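Side-chain contacts in sugar kinase, pfkB family (Thermotoga maritima, PDB 2AJR), which is a probable PfkB-family sugar kinase that may use ATP to phosphorylate fructose 1-phosphate, and binds a magnesium ion: residues A[210-215]-A[228-233]; A[186-191]-A[201-206]. One frame throughout, in Å; residues are numbered along the deposited sequence.

Contact 1: residues A[210-215]-A[228-233]; sequences ASFLGV and EKLAEK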
ATOM      1  N   ALA A 210      -3.306  27.628   6.432  1.00 53.06           N
ATOM      2  CA  ALA A 210      -3.493  28.445   7.642  1.00 51.85           C
ATOM      3  C   ALA A 210      -2.499  29.596   7.738  1.00 50.13           C
ATOM      4  O   ALA A 210      -1.419  29.529   7.180  1.00 50.90           O
ATOM      5  CB  ALA A 210      -3.356  27.564   8.878  1.00 51.34           C
ATOM      6  N   SER A 211      -2.856  30.648   8.462  1.00 49.13           N
ATOM      7  CA  SER A 211      -1.892  31.691   8.811  1.00 47.94           C
ATOM      8  C   SER A 211      -0.887  31.123   9.816  1.00 46.94           C
ATOM      9  O   SER A 211      -1.193  30.208  10.578  1.00 46.81           O
ATOM     10  CB  SER A 211      -2.582  32.943   9.377  1.00 47.60           C
ATOM     11  OG  SER A 211      -2.955  32.797  10.740  1.00 46.78           O
ATOM     12  N   PHE A 212       0.318  31.664   9.808  1.00 45.74           N
ATOM     13  CA  PHE A 212       1.385  31.141  10.632  1.00 45.42           C
ATOM     14  C   PHE A 212       2.102  32.307  11.307  1.00 45.08           C
ATOM     15  O   PHE A 212       2.580  33.214  10.631  1.00 45.84           O
ATOM     16  CB  PHE A 212       2.325  30.310   9.755  1.00 44.28           C
ATOM     17  CG  PHE A 212       3.480  29.684  10.491  1.00 44.35           C
ATOM     18  CD1 PHE A 212       3.383  29.322  11.824  1.00 34.49           C
ATOM     19  CD2 PHE A 212       4.667  29.420   9.822  1.00 47.36           C
ATOM     20  CE1 PHE A 212       4.463  28.747  12.479  1.00 45.07           C
ATOM     21  CE2 PHE A 212       5.751  28.834  10.476  1.00 40.35           C
ATOM     22  CZ  PHE A 212       5.651  28.506  11.795  1.00 41.60           C
ATOM     23  N   LEU A 213       2.136  32.292  12.638  1.00 43.69           N
ATOM     24  CA  LEU A 213       2.683  33.397  13.438  1.00 43.64           C
ATOM     25  C   LEU A 213       2.146  34.776  13.016  1.00 43.64           C
ATOM     26  O   LEU A 213       2.887  35.765  12.978  1.00 44.19           O
ATOM     27  CB  LEU A 213       4.215  33.390  13.380  1.00 43.57           C
ATOM     28  CG  LEU A 213       4.953  32.146  13.860  1.00 37.49           C
ATOM     29  CD1 LEU A 213       6.434  32.327  13.594  1.00 31.06           C
ATOM     30  CD2 LEU A 213       4.695  31.883  15.336  1.00 33.79           C
ATOM     31  N   GLY A 214       0.862  34.828  12.680  1.00 42.97           N
ATOM     32  CA  GLY A 214       0.216  36.065  12.269  1.00 42.15           C
ATOM     33  C   GLY A 214       0.382  36.438  10.806  1.00 42.34           C
ATOM     34  O   GLY A 214      -0.141  37.466  10.385  1.00 44.40           O
ATOM     35  N   VAL A 215       1.098  35.615  10.034  1.00 41.56           N
ATOM     36  CA  VAL A 215       1.389  35.897   8.627  1.00 40.20           C
ATOM     37  C   VAL A 215       0.556  34.999   7.734  1.00 40.50           C
ATOM     38  O   VAL A 215       0.575  33.776   7.881  1.00 41.58           O
ATOM     39  CB  VAL A 215       2.894  35.655   8.261  1.00 40.01           C
ATOM     40  CG1 VAL A 215       3.174  36.068   6.815  1.00 31.26           C
ATOM     41  CG2 VAL A 215       3.825  36.400   9.195  1.00 36.12           C
ATOM     42  N   GLU A 228      11.848  36.263   9.113  1.00 34.94           N
ATOM     43  CA  GLU A 228      12.389  37.231  10.085  1.00 36.09           C
ATOM     44  C   GLU A 228      11.872  37.009  11.512  1.00 35.88           C
ATOM     45  O   GLU A 228      12.661  37.078  12.464  1.00 34.88           O
ATOM     46  CB  GLU A 228      12.112  38.668   9.633  1.00 35.90           C
ATOM     47  CG  GLU A 228      12.902  39.093   8.404  1.00 36.62           C
ATOM     48  CD  GLU A 228      12.657  40.558   7.990  1.00 39.18           C
ATOM     49  OE1 GLU A 228      11.487  41.012   7.944  1.00 43.40           O
ATOM     50  OE2 GLU A 228      13.653  41.257   7.690  1.00 43.63           O
ATOM     51  N   LYS A 229      10.566  36.728  11.649  1.00 36.96           N
ATOM     52  CA  LYS A 229       9.946  36.391  12.950  1.00 37.34           C
ATOM     53  C   LYS A 229      10.566  35.153  13.591  1.00 36.94           C
ATOM     54  O   LYS A 229      10.825  35.117  14.795  1.00 37.75           O
ATOM     55  CB  LYS A 229       8.442  36.131  12.795  1.00 38.38           C
ATOM     56  CG  LYS A 229       7.629  37.320  12.363  1.00 40.77           C
ATOM     57  CD  LYS A 229       6.232  37.294  12.965  1.00 49.15           C
ATOM     58  CE  LYS A 229       5.504  38.632  12.785  1.00 49.08           C
ATOM     59  NZ  LYS A 229       4.591  38.878  13.930  1.00 53.97           N
ATOM     60  N   LEU A 230      10.772  34.125  12.777  1.00 35.56           N
ATOM     61  CA  LEU A 230      11.424  32.914  13.241  1.00 34.45           C
ATOM     62  C   LEU A 230      12.867  33.191  13.609  1.00 34.50           C
ATOM     63  O   LEU A 230      13.389  32.590  14.524  1.00 36.00           O
ATOM     64  CB  LEU A 230      11.371  31.831  12.170  1.00 33.85           C
ATOM     65  CG  LEU A 230       9.978  31.320  11.800  1.00 34.67           C
ATOM     66  CD1 LEU A 230      10.058  30.511  10.517  1.00 29.88           C
ATOM     67  CD2 LEU A 230       9.355  30.486  12.942  1.00 30.20           C
ATOM     68  N   ALA A 231      13.509  34.106  12.893  1.00 35.88           N
ATOM     69  CA  ALA A 231      14.911  34.441  13.125  1.00 34.62           C
ATOM     70  C   ALA A 231      15.110  35.333  14.351  1.00 36.14           C
ATOM     71  O   ALA A 231      16.248  35.529  14.800  1.00 35.43           O
ATOM     72  CB  ALA A 231      15.481  35.105  11.896  1.00 33.17           C
ATOM     73  N   GLU A 232      14.019  35.891  14.879  1.00 37.51           N
ATOM     74  CA  GLU A 232      14.078  36.599  16.162  1.00 40.43           C
ATOM     75  C   GLU A 232      14.434  35.644  17.316  1.00 42.04           C
ATOM     76  O   GLU A 232      15.209  35.988  18.206  1.00 42.55           O
ATOM     77  CB  GLU A 232      12.752  37.298  16.466  1.00 40.02           C
ATOM     78  CG  GLU A 232      12.546  38.606  15.692  1.00 43.13           C
ATOM     79  CD  GLU A 232      11.087  39.089  15.671  1.00 43.91           C
ATOM     80  OE1 GLU A 232      10.253  38.571  16.455  1.00 55.93           O
ATOM     81  OE2 GLU A 232      10.773  39.993  14.860  1.00 50.44           O
ATOM     82  N   LYS A 233      13.873  34.442  17.287  1.00 42.10           N
ATOM     83  CA  LYS A 233      14.024  33.507  18.389  1.00 41.88           C
ATOM     84  C   LYS A 233      14.981  32.342  18.046  1.00 41.28           C
ATOM     85  O   LYS A 233      15.560  31.733  18.943  1.00 41.39           O
ATOM     86  CB  LYS A 233      12.629  33.008  18.799  1.00 44.03           C
ATOM     87  CG  LYS A 233      11.643  34.139  19.200  1.00 44.49           C
ATOM     88  CD  LYS A 233      10.173  33.691  19.113  1.00 42.53           C
TER
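L213 lays its CD1 methyl against the side chain of L230 on helix 220-233. CD1 stands 3.5 Å from L230 CD2, and the two leucine side chains cross at about a right angle. In L213 the CG lies anti to the carbonyl carbon (chi1 -59°), which carries the branch toward the helix. The same methyl also lies over one face of the F212 ring, 4.2 Å above its plane and displaced toward the rim. The methyl thus touches both the ring and L230. F212 itself reaches the helix more loosely, with CZ 4.4 Å from L230 CD2; its ring is oblique to that methyl.

The outer side of the contact is different. K229 runs out past the backbone of L213, and its chain is bent at chi2 and chi4. Its NZ stays 3.7 Å from L213 O, so this is contact without a hydrogen bond. K229 is exposed, while F212 and L230 are buried.

The loop is shaped by a type I' turn from F212 to V215. F212 N bonds to V215 O and V215 N to F212 O, each at 2.9 Å. The turn brings F212 and L213 side by side at the helix. F212 also touches L188 of helix 185-193, and F212 and L213 both touch L226 of helix 220-233. L230 touches Y192 of helix 185-193 and S237 of strand 236-241.

Contact 2: residues A[186-191]-A[201-206]; sequences RLLERI and VKPDLR
P203 and V201 pack on the branched end of L188. L188 CD1 lies 3.6 Å from P203 CB and 3.7 Å from P203 CA. The leucine side chain meets P203 at about a right angle. V201 brings in one methyl: its CG2 is 3.8 Å from L188 CD1 and 4.0 Å from L188 CD2. With chi1 at 62°, CG1 of V201 lies between the backbone N and the carbonyl carbon, and CG2 is left anti to the N, facing the leucine. All three residues are buried. The leucine also touches V181 of strand 178-182, while V201 touches L230 of helix 220-233.

Past P203 the chain leaves the helix and heads for the surface, where the interactions are polar. R206 is exposed and D204 partly so. D204 OD1 accepts from R206 N at 3.2 Å, with an N-H...O angle of 151°, which makes an Asx turn. The N-H arrives from 44° above the carboxylate plane. The same oxygen lies 3.1 Å above the R206 guanidinium plane, over its centre. R206 NH1 and D204 OD1, 3.2 Å apart, form a salt bridge of charges only.

V201 ends the short strand 200-201, which runs parallel to 178-182 in the large sheet. Helix 185-193 links these two strands. The arrangement is a beta-alpha-beta crossover, with the helix packed on the strand end, as in the ribokinase-like fold of PfkB kinases.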
ATOM      1  N   ARG A 186       1.425  24.308  12.383  1.00 43.14           N
ATOM      2  CA  ARG A 186       0.631  24.016  13.569  1.00 43.37           C
ATOM      3  C   ARG A 186       1.525  23.496  14.675  1.00 42.37           C
ATOM      4  O   ARG A 186       1.486  23.985  15.794  1.00 43.45           O
ATOM      5  CB  ARG A 186      -0.454  22.992  13.238  1.00 45.76           C
ATOM      6  CG  ARG A 186      -1.637  23.058  14.180  1.00 56.77           C
ATOM      7  CD  ARG A 186      -2.969  22.828  13.456  1.00 66.69           C
ATOM      8  NE  ARG A 186      -4.034  22.491  14.405  1.00 71.82           N
ATOM      9  CZ  ARG A 186      -4.181  21.298  14.992  1.00 72.97           C
ATOM     10  NH1 ARG A 186      -3.335  20.292  14.742  1.00 69.65           N
ATOM     11  NH2 ARG A 186      -5.187  21.106  15.845  1.00 69.92           N
ATOM     12  N   LEU A 187       2.367  22.526  14.358  1.00 40.55           N
ATOM     13  CA  LEU A 187       3.315  22.043  15.347  1.00 38.69           C
ATOM     14  C   LEU A 187       4.369  23.112  15.720  1.00 38.90           C
ATOM     15  O   LEU A 187       4.728  23.221  16.894  1.00 39.88           O
ATOM     16  CB  LEU A 187       3.960  20.720  14.892  1.00 37.92           C
ATOM     17  CG  LEU A 187       2.977  19.587  14.524  1.00 38.75           C
ATOM     18  CD1 LEU A 187       3.694  18.265  14.225  1.00 40.90           C
ATOM     19  CD2 LEU A 187       1.930  19.360  15.596  1.00 37.96           C
ATOM     20  N   LEU A 188       4.837  23.914  14.764  1.00 36.04           N
ATOM     21  CA  LEU A 188       5.858  24.929  15.076  1.00 37.52           C
ATOM     22  C   LEU A 188       5.325  26.047  15.972  1.00 38.12           C
ATOM     23  O   LEU A 188       6.036  26.568  16.822  1.00 37.01           O
ATOM     24  CB  LEU A 188       6.441  25.560  13.802  1.00 38.01           C
ATOM     25  CG  LEU A 188       7.418  24.719  12.989  1.00 39.01           C
ATOM     26  CD1 LEU A 188       7.927  25.510  11.802  1.00 39.15           C
ATOM     27  CD2 LEU A 188       8.582  24.260  13.886  1.00 41.46           C
ATOM     28  N   GLU A 189       4.082  26.439  15.734  1.00 39.82           N
ATOM     29  CA  GLU A 189       3.344  27.357  16.618  1.00 40.96           C
ATOM     30  C   GLU A 189       3.482  26.919  18.093  1.00 40.10           C
ATOM     31  O   GLU A 189       3.689  27.707  19.014  1.00 39.60           O
ATOM     32  CB  GLU A 189       1.858  27.329  16.217  1.00 41.24           C
ATOM     33  CG  GLU A 189       1.179  28.681  16.155  1.00 50.99           C
ATOM     34  CD  GLU A 189       1.038  29.218  14.741  1.00 56.82           C
ATOM     35  OE1 GLU A 189       0.479  28.497  13.878  1.00 60.81           O
ATOM     36  OE2 GLU A 189       1.460  30.371  14.506  1.00 54.92           O
ATOM     37  N   ARG A 190       3.379  25.617  18.289  1.00 40.28           N
ATOM     38  CA  ARG A 190       3.385  25.022  19.611  1.00 39.67           C
ATOM     39  C   ARG A 190       4.796  25.102  20.215  1.00 38.19           C
ATOM     40  O   ARG A 190       4.958  25.368  21.408  1.00 37.09           O
ATOM     41  CB  ARG A 190       2.895  23.589  19.448  1.00 40.47           C
ATOM     42  CG  ARG A 190       1.890  23.079  20.403  1.00 42.51           C
ATOM     43  CD  ARG A 190       0.839  24.059  20.905  1.00 45.69           C
ATOM     44  NE  ARG A 190       0.701  23.767  22.334  1.00 50.99           N
ATOM     45  CZ  ARG A 190       0.074  22.702  22.832  1.00 41.88           C
ATOM     46  NH1 ARG A 190      -0.553  21.843  22.034  1.00 39.03           N
ATOM     47  NH2 ARG A 190       0.040  22.509  24.146  1.00 49.27           N
ATOM     48  N   ILE A 191       5.809  24.933  19.361  1.00 37.41           N
ATOM     49  CA  ILE A 191       7.218  25.115  19.739  1.00 35.63           C
ATOM     50  C   ILE A 191       7.558  26.576  20.054  1.00 35.12           C
ATOM     51  O   ILE A 191       8.215  26.866  21.052  1.00 36.45           O
ATOM     52  CB  ILE A 191       8.167  24.625  18.613  1.00 36.18           C
ATOM     53  CG1 ILE A 191       8.149  23.093  18.536  1.00 36.63           C
ATOM     54  CG2 ILE A 191       9.599  25.157  18.811  1.00 31.34           C
ATOM     55  CD1 ILE A 191       8.778  22.521  17.257  1.00 33.04           C
ATOM     56  N   VAL A 201      15.448  26.383  12.086  1.00 32.25           N
ATOM     57  CA  VAL A 201      14.073  26.000  11.785  1.00 33.09           C
ATOM     58  C   VAL A 201      13.869  26.004  10.270  1.00 33.98           C
ATOM     59  O   VAL A 201      14.338  26.902   9.563  1.00 35.63           O
ATOM     60  CB  VAL A 201      13.030  26.918  12.496  1.00 33.71           C
ATOM     61  CG1 VAL A 201      13.141  28.406  12.032  1.00 32.37           C
ATOM     62  CG2 VAL A 201      11.630  26.387  12.279  1.00 32.68           C
ATOM     63  N   LYS A 202      13.210  24.970   9.771  1.00 34.69           N
ATOM     64  CA  LYS A 202      12.841  24.894   8.361  1.00 35.72           C
ATOM     65  C   LYS A 202      11.390  24.434   8.307  1.00 34.19           C
ATOM     66  O   LYS A 202      11.106  23.255   8.376  1.00 35.66           O
ATOM     67  CB  LYS A 202      13.778  23.947   7.597  1.00 36.29           C
ATOM     68  CG  LYS A 202      13.342  23.671   6.183  1.00 37.25           C
ATOM     69  CD  LYS A 202      14.499  23.436   5.253  1.00 38.44           C
ATOM     70  CE  LYS A 202      14.017  22.788   3.951  1.00 42.78           C
ATOM     71  NZ  LYS A 202      13.111  23.687   3.215  1.00 45.07           N
ATOM     72  N   PRO A 203      10.461  25.378   8.246  1.00 34.49           N
ATOM     73  CA  PRO A 203       9.075  24.977   8.298  1.00 35.03           C
ATOM     74  C   PRO A 203       8.673  24.178   7.070  1.00 36.13           C
ATOM     75  O   PRO A 203       9.164  24.438   5.972  1.00 35.36           O
ATOM     76  CB  PRO A 203       8.315  26.301   8.333  1.00 32.54           C
ATOM     77  CG  PRO A 203       9.313  27.326   8.614  1.00 35.70           C
ATOM     78  CD  PRO A 203      10.603  26.835   8.126  1.00 36.65           C
ATOM     79  N   ASP A 204       7.801  23.204   7.289  1.00 36.39           N
ATOM     80  CA  ASP A 204       7.236  22.407   6.234  1.00 37.95           C
ATOM     81  C   ASP A 204       5.932  23.063   5.821  1.00 38.31           C
ATOM     82  O   ASP A 204       4.952  23.002   6.544  1.00 39.53           O
ATOM     83  CB  ASP A 204       6.967  20.996   6.732  1.00 37.56           C
ATOM     84  CG  ASP A 204       6.314  20.121   5.682  1.00 43.18           C
ATOM     85  OD1 ASP A 204       6.235  20.532   4.488  1.00 40.38           O
ATOM     86  OD2 ASP A 204       5.897  19.007   6.062  1.00 44.22           O
ATOM     87  N   LEU A 205       5.924  23.676   4.648  1.00 38.60           N
ATOM     88  CA  LEU A 205       4.786  24.445   4.221  1.00 38.42           C
ATOM     89  C   LEU A 205       3.920  23.710   3.231  1.00 41.18           C
ATOM     90  O   LEU A 205       2.885  24.241   2.837  1.00 40.92           O
ATOM     91  CB  LEU A 205       5.254  25.763   3.638  1.00 37.78           C
ATOM     92  CG  LEU A 205       5.966  26.674   4.634  1.00 37.28           C
ATOM     93  CD1 LEU A 205       6.559  27.862   3.899  1.00 38.34           C
ATOM     94  CD2 LEU A 205       5.011  27.123   5.756  1.00 36.09           C
ATOM     95  N   ARG A 206       4.299  22.483   2.870  1.00 42.89           N
ATOM     96  CA  ARG A 206       3.518  21.676   1.934  1.00 47.56           C
ATOM     97  C   ARG A 206       2.058  21.553   2.335  1.00 47.07           C
ATOM     98  O   ARG A 206       1.731  21.053   3.418  1.00 45.01           O
ATOM     99  CB  ARG A 206       4.107  20.257   1.783  1.00 49.08           C
ATOM    100  CG  ARG A 206       4.830  20.032   0.456  1.00 55.95           C
ATOM    101  CD  ARG A 206       5.812  18.839   0.502  1.00 58.28           C
ATOM    102  NE  ARG A 206       7.080  19.203   1.156  1.00 68.78           N
ATOM    103  CZ  ARG A 206       7.554  18.692   2.300  1.00 72.97           C
ATOM    104  NH1 ARG A 206       6.890  17.745   2.984  1.00 75.04           N
ATOM    105  NH2 ARG A 206       8.727  19.135   2.770  1.00 71.31           N
TER

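In the fold
Both segments of contact 2 come earlier in the chain than those of contact 1. The centres of the two contacts are about 10 Å apart. Contact 2 is the more central, about 11 Å from the centre of the chain against 19 Å for contact 1. They join directly: L213 N probably hydrogen-bonds to E189 OE2 at 2.8 Å, and L230 CD1 packs at 3.8 Å on P203 CG. Helices 185-193 and 220-233, with the loop between strand 200-201 and the second helix, thus pack against one another and against strands of the large sheet. Both contacts lie away from the magnesium site and belong to the structural packing of the domain.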